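Local coordinates for cellulose biosynthesis protein BcsG (Salmonella typhimurium LT2, PDB 5OLT), which is required for cellulose biosynthesis, as a membrane protein whose zinc-binding extramembrane domain, the part crystallised here, belongs to the alkaline phosphatase family, at residues Glu42-Ala50 with Leu319-Arg327; Asp190-Leu199 with Leu241-Leu252. One frame throughout, in Å; residues are numbered along the deposited sequence.

Contact 1: Glu42-Ala50 with Leu319-Arg327; sequences EKRKTTFPA and LAISELVVR
Val326 CG2 lies over one face of the Phe48 ring as a CH-pi contact, 3.9 Å from the ring centroid and displaced toward the rim, while Ser322 OG and Val325 CG1 come up to the edge of the same ring near its plane. The Arg44 guanidinium takes Leu319 CD2 against one face, 3.6 Å from Arg44 NE. Here an irregular chain, running from helix 27-42 toward strand 60-66 of the alkaline-phosphatase-type alpha/beta domain, is laid along helix 318-328, whose inner side rests on strands 90-96 and 259-265. At its end the guanidinium is held by partners outside the helix: Arg44 NH1 makes a salt bridge with Glu41 and a hydrogen bond to the Gln350 carbonyl. Between Arg44 and Phe48, Thr46 points at the helix. Its methyl CG2 meets Val326 CG1 tip to tip at 3.6 Å. With OG1 beside the backbone N (chi1 -51°), the hydroxyl is brought within 3.0 Å of Ser322 OG, a hydrogen bond in which either may donate; Ser322 OG is also bonded to Ser113, which pairs with the Thr46 backbone as well. Thr46 OG1 has a second partner, a water 2.6 Å away, and that water donates to Glu323 OE1 at 2.8 Å. The other Glu323 oxygen, OE2, receives Arg327 NE at 2.8 Å through its anti lone pair, close to the guanidinium plane.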
loop_
_atom_site.group_PDB
_atom_site.type_symbol
_atom_site.label_atom_id
_atom_site.label_comp_id
_atom_site.label_asym_id
_atom_site.label_seq_id
_atom_site.Cartn_x
_atom_site.Cartn_y
_atom_site.Cartn_z
ATOM N N GLU A 42 10.491 3.661 14.923
ATOM C CA GLU A 42 10.548 5.117 14.977
ATOM C C GLU A 42 11.903 5.643 14.469
ATOM O O GLU A 42 11.981 6.807 14.059
ATOM C CB GLU A 42 10.246 5.603 16.392
ATOM C CG GLU A 42 10.148 7.109 16.491
ATOM C CD GLU A 42 8.929 7.619 17.202
ATOM O OE1 GLU A 42 8.247 6.878 17.964
ATOM O OE2 GLU A 42 8.687 8.835 17.026
ATOM N N LYS A 43 12.926 4.777 14.456
ATOM C CA LYS A 43 14.252 5.144 13.968
ATOM C C LYS A 43 14.422 4.921 12.466
ATOM O O LYS A 43 15.468 5.236 11.916
ATOM C CB LYS A 43 15.315 4.348 14.744
ATOM C CG LYS A 43 15.349 4.687 16.245
ATOM C CD LYS A 43 16.551 3.993 16.862
ATOM C CE LYS A 43 16.646 4.284 18.336
ATOM N NZ LYS A 43 17.621 5.356 18.654
ATOM N N ARG A 44 13.402 4.391 11.801
ATOM C CA ARG A 44 13.526 3.994 10.390
ATOM C C ARG A 44 12.964 5.064 9.490
ATOM O O ARG A 44 11.904 5.625 9.747
ATOM C CB ARG A 44 12.746 2.690 10.119
ATOM C CG ARG A 44 13.193 1.537 10.971
ATOM C CD ARG A 44 12.376 0.283 10.685
ATOM N NE ARG A 44 12.876 -0.398 9.494
ATOM C CZ ARG A 44 12.388 -1.557 9.047
ATOM N NH1 ARG A 44 11.298 -2.094 9.584
ATOM N NH2 ARG A 44 12.940 -2.136 7.989
ATOM N N LYS A 45 13.698 5.342 8.409
ATOM C CA LYS A 45 13.218 6.286 7.407
ATOM C C LYS A 45 13.912 5.972 6.104
ATOM O O LYS A 45 15.021 5.428 6.086
ATOM C CB LYS A 45 13.433 7.746 7.842
ATOM C CG LYS A 45 14.866 8.214 7.821
ATOM C CD LYS A 45 14.944 9.724 8.035
ATOM C CE LYS A 45 16.356 10.233 7.729
ATOM N NZ LYS A 45 16.466 11.720 7.677
ATOM N N THR A 46 13.212 6.306 5.038
ATOM C CA THR A 46 13.808 6.359 3.714
ATOM C C THR A 46 14.512 7.690 3.593
ATOM O O THR A 46 13.955 8.736 3.851
ATOM C CB THR A 46 12.714 6.298 2.660
ATOM O OG1 THR A 46 11.894 5.181 2.957
ATOM C CG2 THR A 46 13.315 6.166 1.280
ATOM N N THR A 47 15.745 7.672 3.160
ATOM C CA THR A 47 16.364 8.988 2.894
ATOM C C THR A 47 16.248 9.345 1.419
ATOM O O THR A 47 16.754 8.614 0.565
ATOM C CB THR A 47 17.812 9.047 3.367
ATOM O OG1 THR A 47 17.811 8.837 4.784
ATOM C CG2 THR A 47 18.413 10.411 3.093
ATOM N N PHE A 48 15.503 10.414 1.151
ATOM C CA PHE A 48 15.463 11.027 -0.185
ATOM C C PHE A 48 16.680 11.918 -0.424
ATOM O O PHE A 48 17.227 12.492 0.525
ATOM C CB PHE A 48 14.155 11.782 -0.388
ATOM C CG PHE A 48 12.997 10.874 -0.679
ATOM C CD1 PHE A 48 12.357 10.174 0.357
ATOM C CD2 PHE A 48 12.563 10.688 -1.995
ATOM C CE1 PHE A 48 11.322 9.314 0.068
ATOM C CE2 PHE A 48 11.539 9.808 -2.288
ATOM C CZ PHE A 48 10.888 9.129 -1.249
ATOM N N PRO A 49 17.122 12.031 -1.689
ATOM C CA PRO A 49 18.226 12.971 -1.964
ATOM C C PRO A 49 17.804 14.416 -1.711
ATOM O O PRO A 49 16.607 14.743 -1.784
ATOM C CB PRO A 49 18.477 12.789 -3.462
ATOM C CG PRO A 49 17.194 12.222 -3.999
ATOM C CD PRO A 49 16.677 11.325 -2.902
ATOM N N ALA A 50 18.804 15.271 -1.437
ATOM C CA ALA A 50 18.594 16.691 -1.227
ATOM C C ALA A 50 17.984 17.385 -2.456
ATOM O O ALA A 50 17.096 18.230 -2.332
ATOM C CB ALA A 50 19.916 17.346 -0.825
ATOM N N LEU A 319 7.000 0.887 4.195
ATOM C CA LEU A 319 8.371 1.378 4.089
ATOM C C LEU A 319 9.061 0.806 2.843
ATOM O O LEU A 319 9.872 1.510 2.210
ATOM C CB LEU A 319 9.178 1.068 5.361
ATOM C CG LEU A 319 10.521 1.788 5.508
ATOM C CD1 LEU A 319 10.329 3.302 5.639
ATOM C CD2 LEU A 319 11.266 1.219 6.707
ATOM N N ALA A 320 8.741 -0.446 2.481
ATOM C CA ALA A 320 9.334 -1.048 1.270
ATOM C C ALA A 320 8.871 -0.350 -0.013
ATOM O O ALA A 320 9.653 -0.294 -0.990
ATOM C CB ALA A 320 9.025 -2.535 1.199
ATOM N N ILE A 321 7.637 0.167 -0.027
ATOM C CA ILE A 321 7.161 0.949 -1.179
ATOM C C ILE A 321 7.955 2.249 -1.274
ATOM O O ILE A 321 8.485 2.600 -2.334
ATOM C CB ILE A 321 5.645 1.238 -1.095
ATOM C CG1 ILE A 321 4.834 -0.071 -0.997
ATOM C CG2 ILE A 321 5.192 2.177 -2.223
ATOM C CD1 ILE A 321 4.989 -1.033 -2.160
ATOM N N SER A 322 8.119 2.935 -0.140
ATOM C CA SER A 322 8.902 4.145 -0.129
ATOM C C SER A 322 10.340 3.874 -0.609
ATOM O O SER A 322 10.906 4.696 -1.376
ATOM C CB SER A 322 8.860 4.794 1.257
ATOM O OG SER A 322 9.618 6.000 1.239
ATOM N N GLU A 323 10.936 2.759 -0.169
ATOM C CA GLU A 323 12.284 2.456 -0.650
ATOM C C GLU A 323 12.339 2.240 -2.156
ATOM O O GLU A 323 13.252 2.742 -2.815
ATOM C CB GLU A 323 12.799 1.214 0.068
ATOM C CG GLU A 323 14.201 0.813 -0.334
ATOM C CD GLU A 323 15.256 1.826 -0.043
ATOM O OE1 GLU A 323 15.097 2.631 0.902
ATOM O OE2 GLU A 323 16.293 1.789 -0.765
ATOM N N LEU A 324 11.349 1.544 -2.720
ATOM C CA LEU A 324 11.347 1.377 -4.169
ATOM C C LEU A 324 11.196 2.710 -4.886
ATOM O O LEU A 324 11.863 2.929 -5.924
ATOM C CB LEU A 324 10.221 0.409 -4.602
ATOM C CG LEU A 324 10.531 -1.079 -4.324
ATOM C CD1 LEU A 324 9.260 -1.890 -4.468
ATOM C CD2 LEU A 324 11.636 -1.626 -5.248
ATOM N N VAL A 325 10.385 3.627 -4.338
ATOM C CA VAL A 325 10.270 4.972 -4.897
ATOM C C VAL A 325 11.614 5.701 -4.863
ATOM O O VAL A 325 11.997 6.301 -5.878
ATOM C CB VAL A 325 9.116 5.793 -4.243
ATOM C CG1 VAL A 325 9.112 7.247 -4.756
ATOM C CG2 VAL A 325 7.765 5.104 -4.528
ATOM N N VAL A 326 12.324 5.684 -3.738
ATOM C CA VAL A 326 13.568 6.427 -3.753
ATOM C C VAL A 326 14.564 5.799 -4.746
ATOM O O VAL A 326 15.277 6.553 -5.419
ATOM C CB VAL A 326 14.111 6.625 -2.333
ATOM C CG1 VAL A 326 14.844 5.402 -1.837
ATOM C CG2 VAL A 326 14.991 7.854 -2.249
ATOM N N ARG A 327 14.553 4.458 -4.889
ATOM C CA ARG A 327 15.446 3.778 -5.860
ATOM C C ARG A 327 15.136 4.230 -7.279
ATOM O O ARG A 327 16.044 4.282 -8.129
ATOM C CB ARG A 327 15.360 2.254 -5.721
ATOM C CG ARG A 327 15.926 1.816 -4.367
ATOM C CD ARG A 327 15.898 0.326 -4.204
ATOM N NE ARG A 327 16.431 -0.057 -2.888
ATOM C CZ ARG A 327 16.661 -1.324 -2.536
ATOM N NH1 ARG A 327 16.451 -2.318 -3.395
ATOM N NH2 ARG A 327 17.093 -1.610 -1.312
HETATM O O HOH W 1 13.330 2.971 3.006
#

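Contact 2: Asp190-Leu199 with Leu241-Leu252; sequences DDLAVLNRWL and LFDELDAFFTEL
Leu241 opens the contact by setting its CD1 methyl 3.5 Å from Asp191 OD2. It belongs to helix 234-255, which packs beside helix 191-203 on one side of the central mixed sheet of this alpha/beta fold; the two segments run nearly parallel, their axes 9.3 Å apart at an angle of 23°. One turn on, Glu244 reaches the start of the other helix with its chain extended beyond CG. Its OE1 accepts a hydrogen bond from Leu192 N at 3.0 Å, met from well above the carboxylate plane, and also takes a hydrogen bond from a water that donates to Asp191 OD2. Its OE2 stands only 2.5 Å from OD1 of Asp190, the N-cap residue, with the carboxylate planes 71° apart; so short a separation suggests that one of the two acids is protonated and donates to the other. Leu245 follows, CD2 against Leu195 CD1, and then Ala247, whose methyl faces Leu192 CD2. Phe248 is the knob of the interface, seated in a hole formed by Leu192, Leu195, Asn196 and Leu199. Its ring is carried across to the neighbouring helix by a chi1 of -171°, which sets CG opposite the backbone N; there Leu195 CB sits over the centre of one face, 3.5 Å from the centroid. Asn196 OD1 and the benzo edge of Trp198 line the ring's rim, the Trp198 and Phe248 side chains crossing at about a right angle; Trp198 NE1 is bonded to Thr212 on strand 210-216. Glu251 brushes Asn196 with its CG and turns its carboxylate to Lys254. Leu252 ends the run: its CD2 lies near Trp198 CZ3 at the indole edge and touches Leu199 CD1 at 3.7 Å.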
loop_
_atom_site.group_PDB
_atom_site.type_symbol
_atom_site.label_atom_id
_atom_site.label_comp_id
_atom_site.label_asym_id
_atom_site.label_seq_id
_atom_site.Cartn_x
_atom_site.Cartn_y
_atom_site.Cartn_z
ATOM N N ASP A 190 -16.491 4.847 -12.781
ATOM C CA ASP A 190 -15.754 3.814 -13.471
ATOM C C ASP A 190 -14.253 4.077 -13.387
ATOM O O ASP A 190 -13.766 5.177 -13.748
ATOM C CB ASP A 190 -16.146 3.773 -14.941
ATOM C CG ASP A 190 -15.500 2.635 -15.636
ATOM O OD1 ASP A 190 -15.964 1.484 -15.456
ATOM O OD2 ASP A 190 -14.500 2.876 -16.322
ATOM N N ASP A 191 -13.505 3.047 -13.005
ATOM C CA ASP A 191 -12.070 3.258 -12.765
ATOM C C ASP A 191 -11.269 3.461 -14.033
ATOM O O ASP A 191 -10.306 4.244 -14.041
ATOM C CB ASP A 191 -11.495 2.120 -11.949
ATOM C CG ASP A 191 -12.041 2.152 -10.543
ATOM O OD1 ASP A 191 -11.930 3.270 -9.930
ATOM O OD2 ASP A 191 -12.653 1.138 -10.083
ATOM N N LEU A 192 -11.636 2.748 -15.115
ATOM C CA LEU A 192 -10.934 2.978 -16.372
ATOM C C LEU A 192 -11.161 4.403 -16.836
ATOM O O LEU A 192 -10.224 5.019 -17.367
ATOM C CB LEU A 192 -11.371 1.958 -17.412
ATOM C CG LEU A 192 -10.659 1.962 -18.766
ATOM C CD1 LEU A 192 -9.141 1.871 -18.567
ATOM C CD2 LEU A 192 -11.216 0.835 -19.642
ATOM N N ALA A 193 -12.374 4.942 -16.651
ATOM C CA ALA A 193 -12.627 6.349 -17.035
ATOM C C ALA A 193 -11.796 7.328 -16.205
ATOM O O ALA A 193 -11.231 8.281 -16.746
ATOM C CB ALA A 193 -14.098 6.679 -16.920
ATOM N N VAL A 194 -11.690 7.077 -14.891
ATOM C CA VAL A 194 -10.860 7.916 -14.031
ATOM C C VAL A 194 -9.392 7.854 -14.498
ATOM O O VAL A 194 -8.716 8.884 -14.584
ATOM C CB VAL A 194 -10.954 7.455 -12.554
ATOM C CG1 VAL A 194 -9.966 8.215 -11.687
ATOM C CG2 VAL A 194 -12.361 7.673 -11.999
ATOM N N LEU A 195 -8.898 6.653 -14.806
ATOM C CA LEU A 195 -7.489 6.470 -15.172
ATOM C C LEU A 195 -7.227 7.091 -16.547
ATOM O O LEU A 195 -6.169 7.668 -16.747
ATOM C CB LEU A 195 -7.109 4.983 -15.165
ATOM C CG LEU A 195 -6.970 4.429 -13.749
ATOM C CD1 LEU A 195 -7.085 2.896 -13.795
ATOM C CD2 LEU A 195 -5.624 4.861 -13.136
ATOM N N ASN A 196 -8.161 6.946 -17.478
ATOM C CA ASN A 196 -7.966 7.549 -18.805
ATOM C C ASN A 196 -7.953 9.078 -18.743
ATOM O O ASN A 196 -7.186 9.727 -19.482
ATOM C CB ASN A 196 -9.005 7.045 -19.777
ATOM C CG ASN A 196 -8.615 5.704 -20.372
ATOM O OD1 ASN A 196 -7.429 5.377 -20.507
ATOM N ND2 ASN A 196 -9.613 4.926 -20.756
ATOM N N ARG A 197 -8.766 9.645 -17.863
ATOM C CA ARG A 197 -8.762 11.095 -17.642
ATOM C C ARG A 197 -7.410 11.529 -17.077
ATOM O O ARG A 197 -6.816 12.518 -17.495
ATOM C CB ARG A 197 -9.928 11.503 -16.728
ATOM C CG ARG A 197 -9.858 12.981 -16.334
ATOM C CD ARG A 197 -11.118 13.432 -15.627
ATOM N NE ARG A 197 -12.276 13.427 -16.539
ATOM C CZ ARG A 197 -13.496 13.850 -16.222
ATOM N NH1 ARG A 197 -13.755 14.343 -15.016
ATOM N NH2 ARG A 197 -14.462 13.805 -17.147
ATOM N N TRP A 198 -6.876 10.758 -16.123
ATOM C CA TRP A 198 -5.557 11.026 -15.586
ATOM C C TRP A 198 -4.484 10.985 -16.693
ATOM O O TRP A 198 -3.622 11.873 -16.778
ATOM C CB TRP A 198 -5.254 9.982 -14.494
ATOM C CG TRP A 198 -3.871 10.038 -13.953
ATOM C CD1 TRP A 198 -3.426 10.850 -12.956
ATOM C CD2 TRP A 198 -2.741 9.290 -14.397
ATOM N NE1 TRP A 198 -2.093 10.661 -12.745
ATOM C CE2 TRP A 198 -1.631 9.707 -13.615
ATOM C CE3 TRP A 198 -2.553 8.297 -15.368
ATOM C CZ2 TRP A 198 -0.358 9.160 -13.771
ATOM C CZ3 TRP A 198 -1.281 7.773 -15.539
ATOM C CH2 TRP A 198 -0.198 8.213 -14.748
ATOM N N LEU A 199 -4.565 9.979 -17.557
ATOM C CA LEU A 199 -3.562 9.768 -18.619
ATOM C C LEU A 199 -3.577 10.909 -19.650
ATOM O O LEU A 199 -2.531 11.339 -20.103
ATOM C CB LEU A 199 -3.772 8.417 -19.313
ATOM C CG LEU A 199 -2.695 8.055 -20.353
ATOM C CD1 LEU A 199 -1.271 8.079 -19.784
ATOM C CD2 LEU A 199 -3.031 6.681 -20.940
ATOM N N LEU A 241 -12.861 -4.728 -11.851
ATOM C CA LEU A 241 -11.734 -3.860 -11.502
ATOM C C LEU A 241 -10.429 -4.367 -12.116
ATOM O O LEU A 241 -9.663 -3.585 -12.687
ATOM C CB LEU A 241 -11.584 -3.781 -9.973
ATOM C CG LEU A 241 -10.347 -2.996 -9.490
ATOM C CD1 LEU A 241 -10.337 -1.539 -9.984
ATOM C CD2 LEU A 241 -10.263 -3.062 -7.975
ATOM N N PHE A 242 -10.179 -5.672 -11.990
ATOM C CA PHE A 242 -8.913 -6.195 -12.472
ATOM C C PHE A 242 -8.846 -6.112 -13.992
ATOM O O PHE A 242 -7.787 -5.820 -14.544
ATOM C CB PHE A 242 -8.692 -7.632 -11.998
ATOM C CG PHE A 242 -8.670 -7.801 -10.490
ATOM C CD1 PHE A 242 -8.445 -6.736 -9.623
ATOM C CD2 PHE A 242 -8.846 -9.086 -9.948
ATOM C CE1 PHE A 242 -8.459 -6.961 -8.250
ATOM C CE2 PHE A 242 -8.860 -9.298 -8.571
ATOM C CZ PHE A 242 -8.651 -8.223 -7.724
ATOM N N ASP A 243 -9.973 -6.350 -14.670
ATOM C CA ASP A 243 -10.016 -6.170 -16.131
ATOM C C ASP A 243 -9.784 -4.716 -16.533
ATOM O O ASP A 243 -9.058 -4.455 -17.519
ATOM C CB ASP A 243 -11.369 -6.653 -16.668
ATOM C CG ASP A 243 -11.462 -8.197 -16.744
ATOM O OD1 ASP A 243 -10.405 -8.887 -16.688
ATOM O OD2 ASP A 243 -12.621 -8.687 -16.872
ATOM N N GLU A 244 -10.315 -3.763 -15.743
ATOM C CA GLU A 244 -10.085 -2.364 -16.064
ATOM C C GLU A 244 -8.639 -1.957 -15.802
ATOM O O GLU A 244 -8.074 -1.220 -16.600
ATOM C CB GLU A 244 -11.065 -1.463 -15.334
ATOM C CG GLU A 244 -12.465 -1.605 -15.909
ATOM C CD GLU A 244 -13.417 -0.516 -15.464
ATOM O OE1 GLU A 244 -13.143 0.237 -14.498
ATOM O OE2 GLU A 244 -14.504 -0.424 -16.107
ATOM N N LEU A 245 -8.053 -2.435 -14.702
ATOM C CA LEU A 245 -6.644 -2.121 -14.445
ATOM C C LEU A 245 -5.757 -2.712 -15.535
ATOM O O LEU A 245 -4.838 -2.037 -16.010
ATOM C CB LEU A 245 -6.219 -2.621 -13.065
ATOM C CG LEU A 245 -6.875 -1.901 -11.885
ATOM C CD1 LEU A 245 -6.454 -2.603 -10.595
ATOM C CD2 LEU A 245 -6.492 -0.417 -11.858
ATOM N N ASP A 246 -6.032 -3.946 -15.951
ATOM C CA ASP A 246 -5.232 -4.540 -17.007
ATOM C C ASP A 246 -5.374 -3.806 -18.323
ATOM O O ASP A 246 -4.376 -3.607 -19.026
ATOM C CB ASP A 246 -5.585 -6.020 -17.161
ATOM C CG ASP A 246 -4.402 -6.850 -17.571
ATOM O OD1 ASP A 246 -3.282 -6.629 -17.029
ATOM O OD2 ASP A 246 -4.596 -7.720 -18.434
ATOM N N ALA A 247 -6.586 -3.360 -18.648
ATOM C CA ALA A 247 -6.836 -2.573 -19.847
ATOM C C ALA A 247 -6.050 -1.268 -19.755
ATOM O O ALA A 247 -5.416 -0.861 -20.734
ATOM C CB ALA A 247 -8.313 -2.317 -20.029
ATOM N N PHE A 248 -6.048 -0.635 -18.582
ATOM C CA PHE A 248 -5.278 0.560 -18.424
ATOM C C PHE A 248 -3.777 0.334 -18.539
ATOM O O PHE A 248 -3.082 1.158 -19.145
ATOM C CB PHE A 248 -5.615 1.266 -17.107
ATOM C CG PHE A 248 -4.974 2.600 -17.035
ATOM C CD1 PHE A 248 -5.368 3.586 -17.974
ATOM C CD2 PHE A 248 -3.978 2.871 -16.125
ATOM C CE1 PHE A 248 -4.809 4.833 -17.974
ATOM C CE2 PHE A 248 -3.374 4.170 -16.131
ATOM C CZ PHE A 248 -3.789 5.119 -17.077
ATOM N N PHE A 249 -3.272 -0.772 -17.999
ATOM C CA PHE A 249 -1.852 -1.077 -18.153
ATOM C C PHE A 249 -1.526 -1.143 -19.644
ATOM O O PHE A 249 -0.478 -0.645 -20.077
ATOM C CB PHE A 249 -1.504 -2.385 -17.456
ATOM C CG PHE A 249 -1.433 -2.297 -15.952
ATOM C CD1 PHE A 249 -1.794 -1.130 -15.241
ATOM C CD2 PHE A 249 -0.967 -3.396 -15.229
ATOM C CE1 PHE A 249 -1.709 -1.089 -13.830
ATOM C CE2 PHE A 249 -0.870 -3.352 -13.845
ATOM C CZ PHE A 249 -1.253 -2.213 -13.148
ATOM N N THR A 250 -2.402 -1.763 -20.430
ATOM C CA THR A 250 -2.199 -1.809 -21.912
ATOM C C THR A 250 -2.162 -0.408 -22.545
ATOM O O THR A 250 -1.281 -0.117 -23.398
ATOM C CB THR A 250 -3.242 -2.727 -22.571
ATOM O OG1 THR A 250 -3.094 -4.033 -21.996
ATOM C CG2 THR A 250 -3.031 -2.822 -24.054
ATOM N N GLU A 251 -3.083 0.459 -22.137
ATOM C CA GLU A 251 -3.081 1.862 -22.566
ATOM C C GLU A 251 -1.787 2.558 -22.181
ATOM O O GLU A 251 -1.223 3.331 -22.989
ATOM C CB GLU A 251 -4.280 2.660 -22.022
ATOM C CG GLU A 251 -5.613 2.310 -22.648
ATOM C CD GLU A 251 -5.542 2.342 -24.168
ATOM O OE1 GLU A 251 -5.357 3.452 -24.732
ATOM O OE2 GLU A 251 -5.649 1.253 -24.800
ATOM N N LEU A 252 -1.286 2.261 -20.980
ATOM C CA LEU A 252 -0.051 2.899 -20.514
ATOM C C LEU A 252 1.123 2.449 -21.337
ATOM O O LEU A 252 1.972 3.288 -21.712
ATOM C CB LEU A 252 0.254 2.601 -19.045
ATOM C CG LEU A 252 -0.352 3.489 -17.985
ATOM C CD1 LEU A 252 0.309 3.065 -16.692
ATOM C CD2 LEU A 252 -0.129 4.964 -18.226
HETATM O O HOH W 2 -13.429 -1.029 -11.744
#

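How the contacts relate
Contacts 1 and 2 are separate: their centres are 28 Å apart and their nearest atoms about 13 Å. In sequence, both segments of contact 2 fall between the two of contact 1, whose segments are 269 residues apart at their closest ends. The central sheet connects them. Strand 259-265 is touched by Leu324 and Val325 of the 319-327 helix and by Trp198 and Leu252 of contact 2, so both contacts back onto the same strand. The zinc ion, held by Cys67, Ser102, Glu266 and His267, has two of these ligands directly after that strand; the Leu241 side chain is about 12 Å from the metal. Neither contact supplies a zinc ligand.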